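Local atomic coordinates of multisubunit Na+/H+ antiporter, D subunit (PDB entry 6Z16), a protein that probably forms part of a multisubunit membrane antiporter that exchanges sodium ions for protons, and is akin to the antiporter-like subunits of respiratory complex I. Residues M318-L330 and V466-V478. Numbering follows the deposited sequence.
Sequences MTPESVEGTIFYL and VRPFVLDAVNVLV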
ATOM      1  N   MET D 318      -8.196 -38.463  65.768  1.00 70.31           N
ATOM      2  CA  MET D 318      -8.899 -37.187  65.599  1.00 71.32           C
ATOM      3  C   MET D 318      -9.214 -36.522  66.931  1.00 72.27           C
ATOM      4  O   MET D 318     -10.350 -36.143  67.207  1.00 76.08           O
ATOM      5  CB  MET D 318     -10.171 -37.379  64.786  1.00 95.43           C
ATOM      6  CG  MET D 318      -9.965 -37.502  63.292  1.00116.52           C
ATOM      7  SD  MET D 318      -9.305 -36.001  62.529  1.00127.72           S
ATOM      8  CE  MET D 318      -7.611 -36.469  62.189  1.00118.30           C
ATOM      9  N   THR D 319      -8.208 -36.371  67.753  1.00 66.19           N
ATOM     10  CA  THR D 319      -8.340 -35.607  68.970  1.00 66.71           C
ATOM     11  C   THR D 319      -7.447 -34.379  68.893  1.00 61.41           C
ATOM     12  O   THR D 319      -6.366 -34.439  68.300  1.00 57.08           O
ATOM     13  CB  THR D 319      -7.965 -36.443  70.197  1.00 68.60           C
ATOM     14  OG1 THR D 319      -6.626 -36.924  70.052  1.00 69.79           O
ATOM     15  CG2 THR D 319      -8.910 -37.611  70.341  1.00 68.04           C
ATOM     16  N   PRO D 320      -7.877 -33.245  69.456  1.00 55.16           N
ATOM     17  CA  PRO D 320      -7.046 -32.033  69.391  1.00 49.82           C
ATOM     18  C   PRO D 320      -5.730 -32.123  70.149  1.00 39.05           C
ATOM     19  O   PRO D 320      -4.781 -31.414  69.795  1.00 46.95           O
ATOM     20  CB  PRO D 320      -7.971 -30.953  69.970  1.00 48.67           C
ATOM     21  CG  PRO D 320      -8.997 -31.677  70.727  1.00 44.85           C
ATOM     22  CD  PRO D 320      -9.208 -32.964  70.014  1.00 34.17           C
ATOM     23  N   GLU D 321      -5.627 -32.996  71.150  1.00 38.48           N
ATOM     24  CA  GLU D 321      -4.360 -33.157  71.853  1.00 50.15           C
ATOM     25  C   GLU D 321      -3.330 -33.865  70.984  1.00 50.21           C
ATOM     26  O   GLU D 321      -2.150 -33.494  70.981  1.00 51.65           O
ATOM     27  CB  GLU D 321      -4.574 -33.917  73.160  1.00 73.55           C
ATOM     28  CG  GLU D 321      -5.331 -33.129  74.220  1.00116.18           C
ATOM     29  CD  GLU D 321      -6.840 -33.232  74.081  1.00124.58           C
ATOM     30  OE1 GLU D 321      -7.308 -34.007  73.221  1.00116.31           O
ATOM     31  OE2 GLU D 321      -7.556 -32.529  74.827  1.00123.13           O
ATOM     32  N   SER D 322      -3.764 -34.858  70.209  1.00 40.76           N
ATOM     33  CA  SER D 322      -2.858 -35.553  69.302  1.00 35.73           C
ATOM     34  C   SER D 322      -2.435 -34.661  68.141  1.00 41.22           C
ATOM     35  O   SER D 322      -1.278 -34.713  67.701  1.00 43.76           O
ATOM     36  CB  SER D 322      -3.526 -36.826  68.793  1.00 37.65           C
ATOM     37  OG  SER D 322      -4.743 -36.526  68.139  1.00 47.42           O
ATOM     38  N   VAL D 323      -3.355 -33.831  67.644  1.00 37.66           N
ATOM     39  CA  VAL D 323      -3.031 -32.879  66.586  1.00 39.53           C
ATOM     40  C   VAL D 323      -2.044 -31.837  67.095  1.00 47.98           C
ATOM     41  O   VAL D 323      -1.088 -31.466  66.397  1.00 49.98           O
ATOM     42  CB  VAL D 323      -4.326 -32.239  66.053  1.00 41.97           C
ATOM     43  CG1 VAL D 323      -4.031 -31.167  65.044  1.00 54.38           C
ATOM     44  CG2 VAL D 323      -5.202 -33.292  65.418  1.00 43.74           C
ATOM     45  N   GLU D 324      -2.227 -31.395  68.340  1.00 48.10           N
ATOM     46  CA  GLU D 324      -1.312 -30.439  68.948  1.00 39.69           C
ATOM     47  C   GLU D 324       0.080 -31.033  69.116  1.00 39.15           C
ATOM     48  O   GLU D 324       1.088 -30.393  68.773  1.00 44.39           O
ATOM     49  CB  GLU D 324      -1.898 -29.999  70.283  1.00 44.84           C
ATOM     50  CG  GLU D 324      -1.183 -28.875  70.945  1.00 69.88           C
ATOM     51  CD  GLU D 324      -1.928 -28.387  72.159  1.00 89.84           C
ATOM     52  OE1 GLU D 324      -2.975 -28.978  72.493  1.00 99.45           O
ATOM     53  OE2 GLU D 324      -1.477 -27.402  72.770  1.00 91.12           O
ATOM     54  N   GLY D 325       0.143 -32.283  69.579  1.00 28.34           N
ATOM     55  CA  GLY D 325       1.422 -32.947  69.742  1.00 25.33           C
ATOM     56  C   GLY D 325       2.150 -33.179  68.433  1.00 34.05           C
ATOM     57  O   GLY D 325       3.370 -33.005  68.356  1.00 40.75           O
ATOM     58  N   THR D 326       1.417 -33.538  67.378  1.00 35.15           N
ATOM     59  CA  THR D 326       2.114 -33.751  66.115  1.00 39.26           C
ATOM     60  C   THR D 326       2.520 -32.443  65.438  1.00 31.10           C
ATOM     61  O   THR D 326       3.515 -32.443  64.713  1.00 25.37           O
ATOM     62  CB  THR D 326       1.294 -34.638  65.164  1.00 40.65           C
ATOM     63  OG1 THR D 326       2.086 -34.956  64.014  1.00 43.12           O
ATOM     64  CG2 THR D 326       0.030 -33.978  64.708  1.00 38.74           C
ATOM     65  N   ILE D 327       1.846 -31.320  65.724  1.00 31.80           N
ATOM     66  CA  ILE D 327       2.320 -30.027  65.217  1.00 36.11           C
ATOM     67  C   ILE D 327       3.630 -29.620  65.892  1.00 34.76           C
ATOM     68  O   ILE D 327       4.593 -29.211  65.214  1.00 31.26           O
ATOM     69  CB  ILE D 327       1.235 -28.948  65.380  1.00 31.38           C
ATOM     70  CG1 ILE D 327       0.084 -29.207  64.420  1.00 34.15           C
ATOM     71  CG2 ILE D 327       1.784 -27.574  65.088  1.00 34.76           C
ATOM     72  CD1 ILE D 327      -1.131 -28.392  64.712  1.00 38.53           C
ATOM     73  N   PHE D 328       3.685 -29.727  67.234  1.00 35.10           N
ATOM     74  CA  PHE D 328       4.926 -29.449  67.968  1.00 36.58           C
ATOM     75  C   PHE D 328       6.077 -30.335  67.491  1.00 34.63           C
ATOM     76  O   PHE D 328       7.193 -29.848  67.221  1.00 35.22           O
ATOM     77  CB  PHE D 328       4.730 -29.649  69.474  1.00 29.83           C
ATOM     78  CG  PHE D 328       4.057 -28.507  70.179  1.00 30.96           C
ATOM     79  CD1 PHE D 328       4.743 -27.337  70.419  1.00 34.37           C
ATOM     80  CD2 PHE D 328       2.782 -28.638  70.686  1.00 37.31           C
ATOM     81  CE1 PHE D 328       4.147 -26.294  71.087  1.00 43.45           C
ATOM     82  CE2 PHE D 328       2.178 -27.605  71.358  1.00 35.24           C
ATOM     83  CZ  PHE D 328       2.861 -26.431  71.560  1.00 36.63           C
ATOM     84  N   TYR D 329       5.804 -31.635  67.347  1.00 26.02           N
ATOM     85  CA  TYR D 329       6.830 -32.574  66.924  1.00 26.93           C
ATOM     86  C   TYR D 329       7.254 -32.324  65.483  1.00 36.32           C
ATOM     87  O   TYR D 329       8.434 -32.486  65.156  1.00 37.89           O
ATOM     88  CB  TYR D 329       6.317 -34.001  67.109  1.00 37.14           C
ATOM     89  CG  TYR D 329       7.383 -35.054  67.015  1.00 48.21           C
ATOM     90  CD1 TYR D 329       8.232 -35.297  68.081  1.00 59.36           C
ATOM     91  CD2 TYR D 329       7.559 -35.787  65.861  1.00 46.89           C
ATOM     92  CE1 TYR D 329       9.217 -36.251  68.000  1.00 62.56           C
ATOM     93  CE2 TYR D 329       8.542 -36.744  65.771  1.00 51.61           C
ATOM     94  CZ  TYR D 329       9.368 -36.971  66.844  1.00 60.63           C
ATOM     95  OH  TYR D 329      10.354 -37.925  66.768  1.00 64.71           O
ATOM     96  N   LEU D 330       6.328 -31.851  64.641  1.00 36.28           N
ATOM     97  CA  LEU D 330       6.631 -31.538  63.247  1.00 31.29           C
ATOM     98  C   LEU D 330       7.629 -30.398  63.128  1.00 35.69           C
ATOM     99  O   LEU D 330       8.646 -30.521  62.423  1.00 36.59           O
ATOM    100  CB  LEU D 330       5.327 -31.208  62.519  1.00 29.39           C
ATOM    101  CG  LEU D 330       5.305 -30.690  61.082  1.00 38.65           C
ATOM    102  CD1 LEU D 330       6.036 -31.595  60.115  1.00 41.90           C
ATOM    103  CD2 LEU D 330       3.860 -30.540  60.654  1.00 32.88           C
ATOM    104  N   VAL D 466       5.401 -20.138  72.149  1.00 43.99           N
ATOM    105  CA  VAL D 466       5.071 -20.727  70.853  1.00 41.93           C
ATOM    106  C   VAL D 466       3.785 -21.540  70.886  1.00 34.14           C
ATOM    107  O   VAL D 466       3.377 -22.087  69.856  1.00 48.65           O
ATOM    108  CB  VAL D 466       6.304 -21.546  70.401  1.00 50.80           C
ATOM    109  CG1 VAL D 466       6.385 -22.864  71.123  1.00 49.65           C
ATOM    110  CG2 VAL D 466       6.385 -21.712  68.884  1.00 79.84           C
ATOM    111  N   ARG D 467       3.108 -21.612  72.019  1.00 43.93           N
ATOM    112  CA  ARG D 467       1.889 -22.415  72.057  1.00 39.10           C
ATOM    113  C   ARG D 467       0.629 -21.766  71.462  1.00 42.63           C
ATOM    114  O   ARG D 467      -0.060 -22.477  70.726  1.00 50.93           O
ATOM    115  CB  ARG D 467       1.593 -22.895  73.482  1.00 44.01           C
ATOM    116  CG  ARG D 467       0.423 -23.871  73.537  1.00 46.73           C
ATOM    117  CD  ARG D 467       0.070 -24.328  74.917  1.00 39.65           C
ATOM    118  NE  ARG D 467      -1.086 -25.219  74.898  1.00 42.82           N
ATOM    119  CZ  ARG D 467      -2.347 -24.810  74.972  1.00 39.65           C
ATOM    120  NH1 ARG D 467      -2.621 -23.519  75.069  1.00 37.04           N
ATOM    121  NH2 ARG D 467      -3.337 -25.688  74.947  1.00 36.43           N
ATOM    122  N   PRO D 468       0.258 -20.490  71.716  1.00 44.56           N
ATOM    123  CA  PRO D 468      -1.039 -19.999  71.184  1.00 50.45           C
ATOM    124  C   PRO D 468      -1.152 -19.955  69.662  1.00 49.66           C
ATOM    125  O   PRO D 468      -2.276 -20.046  69.140  1.00 51.19           O
ATOM    126  CB  PRO D 468      -1.158 -18.594  71.783  1.00 39.14           C
ATOM    127  CG  PRO D 468      -0.342 -18.633  72.976  1.00 39.15           C
ATOM    128  CD  PRO D 468       0.824 -19.476  72.631  1.00 37.92           C
ATOM    129  N   PHE D 469      -0.029 -19.884  68.943  1.00 45.12           N
ATOM    130  CA  PHE D 469      -0.042 -20.122  67.503  1.00 45.36           C
ATOM    131  C   PHE D 469      -0.525 -21.534  67.195  1.00 40.27           C
ATOM    132  O   PHE D 469      -1.404 -21.736  66.348  1.00 46.82           O
ATOM    133  CB  PHE D 469       1.355 -19.918  66.920  1.00 48.67           C
ATOM    134  CG  PHE D 469       1.914 -18.551  67.145  1.00 53.29           C
ATOM    135  CD1 PHE D 469       1.455 -17.469  66.420  1.00 58.11           C
ATOM    136  CD2 PHE D 469       2.937 -18.357  68.052  1.00 52.62           C
ATOM    137  CE1 PHE D 469       1.982 -16.212  66.623  1.00 52.19           C
ATOM    138  CE2 PHE D 469       3.469 -17.103  68.258  1.00 58.64           C
ATOM    139  CZ  PHE D 469       2.989 -16.029  67.543  1.00 55.03           C
ATOM    140  N   VAL D 470       0.027 -22.520  67.907  1.00 30.70           N
ATOM    141  CA  VAL D 470      -0.355 -23.914  67.718  1.00 30.93           C
ATOM    142  C   VAL D 470      -1.789 -24.143  68.181  1.00 29.16           C
ATOM    143  O   VAL D 470      -2.502 -24.977  67.619  1.00 29.97           O
ATOM    144  CB  VAL D 470       0.665 -24.815  68.443  1.00 22.44           C
ATOM    145  CG1 VAL D 470       0.336 -26.281  68.292  1.00 20.64           C
ATOM    146  CG2 VAL D 470       2.053 -24.545  67.913  1.00 23.48           C
ATOM    147  N   LEU D 471      -2.263 -23.363  69.150  1.00 33.86           N
ATOM    148  CA  LEU D 471      -3.648 -23.480  69.588  1.00 47.26           C
ATOM    149  C   LEU D 471      -4.614 -22.985  68.519  1.00 48.22           C
ATOM    150  O   LEU D 471      -5.655 -23.609  68.284  1.00 52.89           O
ATOM    151  CB  LEU D 471      -3.860 -22.719  70.893  1.00 58.49           C
ATOM    152  CG  LEU D 471      -5.275 -22.811  71.462  1.00 59.58           C
ATOM    153  CD1 LEU D 471      -5.611 -24.249  71.790  1.00 47.86           C
ATOM    154  CD2 LEU D 471      -5.431 -21.923  72.678  1.00 64.03           C
ATOM    155  N   ASP D 472      -4.281 -21.881  67.843  1.00 45.54           N
ATOM    156  CA  ASP D 472      -5.131 -21.443  66.735  1.00 43.61           C
ATOM    157  C   ASP D 472      -5.046 -22.393  65.546  1.00 38.73           C
ATOM    158  O   ASP D 472      -6.054 -22.607  64.850  1.00 40.46           O
ATOM    159  CB  ASP D 472      -4.767 -20.026  66.312  1.00 60.49           C
ATOM    160  CG  ASP D 472      -5.199 -18.996  67.326  1.00 84.27           C
ATOM    161  OD1 ASP D 472      -6.168 -19.265  68.064  1.00 81.83           O
ATOM    162  OD2 ASP D 472      -4.581 -17.915  67.381  1.00 87.73           O
ATOM    163  N   ALA D 473      -3.873 -22.992  65.323  1.00 37.96           N
ATOM    164  CA  ALA D 473      -3.739 -24.011  64.285  1.00 38.10           C
ATOM    165  C   ALA D 473      -4.614 -25.226  64.577  1.00 35.96           C
ATOM    166  O   ALA D 473      -5.285 -25.738  63.678  1.00 35.35           O
ATOM    167  CB  ALA D 473      -2.276 -24.427  64.142  1.00 30.27           C
ATOM    168  N   VAL D 474      -4.650 -25.674  65.833  1.00 40.08           N
ATOM    169  CA  VAL D 474      -5.505 -26.796  66.216  1.00 33.37           C
ATOM    170  C   VAL D 474      -6.976 -26.417  66.103  1.00 29.64           C
ATOM    171  O   VAL D 474      -7.795 -27.210  65.625  1.00 31.11           O
ATOM    172  CB  VAL D 474      -5.138 -27.279  67.631  1.00 33.06           C
ATOM    173  CG1 VAL D 474      -6.168 -28.231  68.179  1.00 46.16           C
ATOM    174  CG2 VAL D 474      -3.808 -27.988  67.596  1.00 29.11           C
ATOM    175  N   ASN D 475      -7.325 -25.187  66.481  1.00 29.47           N
ATOM    176  CA  ASN D 475      -8.705 -24.730  66.365  1.00 34.26           C
ATOM    177  C   ASN D 475      -9.180 -24.638  64.922  1.00 47.79           C
ATOM    178  O   ASN D 475     -10.386 -24.730  64.679  1.00 47.77           O
ATOM    179  CB  ASN D 475      -8.870 -23.374  67.038  1.00 36.34           C
ATOM    180  CG  ASN D 475      -8.797 -23.464  68.535  1.00 52.71           C
ATOM    181  OD1 ASN D 475      -9.362 -24.372  69.139  1.00 55.66           O
ATOM    182  ND2 ASN D 475      -8.093 -22.527  69.148  1.00 50.69           N
ATOM    183  N   VAL D 476      -8.273 -24.461  63.961  1.00 52.85           N
ATOM    184  CA  VAL D 476      -8.721 -24.497  62.572  1.00 48.22           C
ATOM    185  C   VAL D 476      -8.610 -25.894  61.957  1.00 41.29           C
ATOM    186  O   VAL D 476      -9.317 -26.188  60.984  1.00 50.09           O
ATOM    187  CB  VAL D 476      -7.978 -23.448  61.715  1.00 56.83           C
ATOM    188  CG1 VAL D 476      -6.593 -23.914  61.296  1.00 50.57           C
ATOM    189  CG2 VAL D 476      -8.818 -23.015  60.523  1.00 66.50           C
ATOM    190  N   LEU D 477      -7.787 -26.786  62.520  1.00 35.10           N
ATOM    191  CA  LEU D 477      -7.676 -28.124  61.939  1.00 26.48           C
ATOM    192  C   LEU D 477      -8.832 -29.033  62.332  1.00 34.85           C
ATOM    193  O   LEU D 477      -9.377 -29.739  61.479  1.00 41.24           O
ATOM    194  CB  LEU D 477      -6.359 -28.776  62.332  1.00 21.74           C
ATOM    195  CG  LEU D 477      -5.159 -28.195  61.609  1.00 29.43           C
ATOM    196  CD1 LEU D 477      -3.898 -28.750  62.200  1.00 33.35           C
ATOM    197  CD2 LEU D 477      -5.248 -28.469  60.132  1.00 28.23           C
ATOM    198  N   VAL D 478      -9.220 -29.048  63.611  1.00 42.58           N
ATOM    199  CA  VAL D 478     -10.305 -29.928  64.043  1.00 49.65           C
ATOM    200  C   VAL D 478     -11.675 -29.339  63.771  1.00 53.15           C
ATOM    201  O   VAL D 478     -12.688 -29.964  64.111  1.00 57.06           O
ATOM    202  CB  VAL D 478     -10.203 -30.270  65.543  1.00 50.05           C
ATOM    203  CG1 VAL D 478      -8.856 -30.898  65.845  1.00 50.89           C
ATOM    204  CG2 VAL D 478     -10.454 -29.043  66.398  1.00 45.53           C
TER
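I327 and V474 interlock as knobs into holes between two helices, the start of helix 320-351 and the end of helix 463-477, with F328 and V470 flanking them. The short segments run at 129° to each other, their axes 9.6 Å apart at closest approach, in the mainly helical bundle of the Mrp antiporter and complex I family. I327 is one knob, seated among V470, A473, V474 and L477. Its two branches part: CG2 passes alongside V470 with 3.7 Å to CG1, whereas CD1 meets L477 CD1 tip to tip at 3.8 Å. V474 is the reciprocal knob, lodged among P320, V323, E324 and I327. Its CG2 rests against the backbone of E324, and its CG1 lies 3.7 Å from P320 CB.

V470 also serves the aromatic side of the interface. With CG1 anti to the backbone N, this methyl lies over one face of the F328 ring in a CH-pi contact, 4.2 Å from the centroid, while V466 CG1 and R467 CG sit near the ring's edge. Beyond this apolar layer E324 and R467 form a salt bridge across the helices. E324 is buried and R467 partly exposed, and the pairing probably makes the buried carboxylate more tolerable. L394 of helix 390-401 and L95 of a neighbouring antiporter subunit pack on E324. Both chains are extended and cross at about a right angle, with the carboxylate and guanidinium planes 50° apart; the bond from R467 NE to E324 OE2 is weak, 3.1 Å long and bent to 120° at the hydrogen.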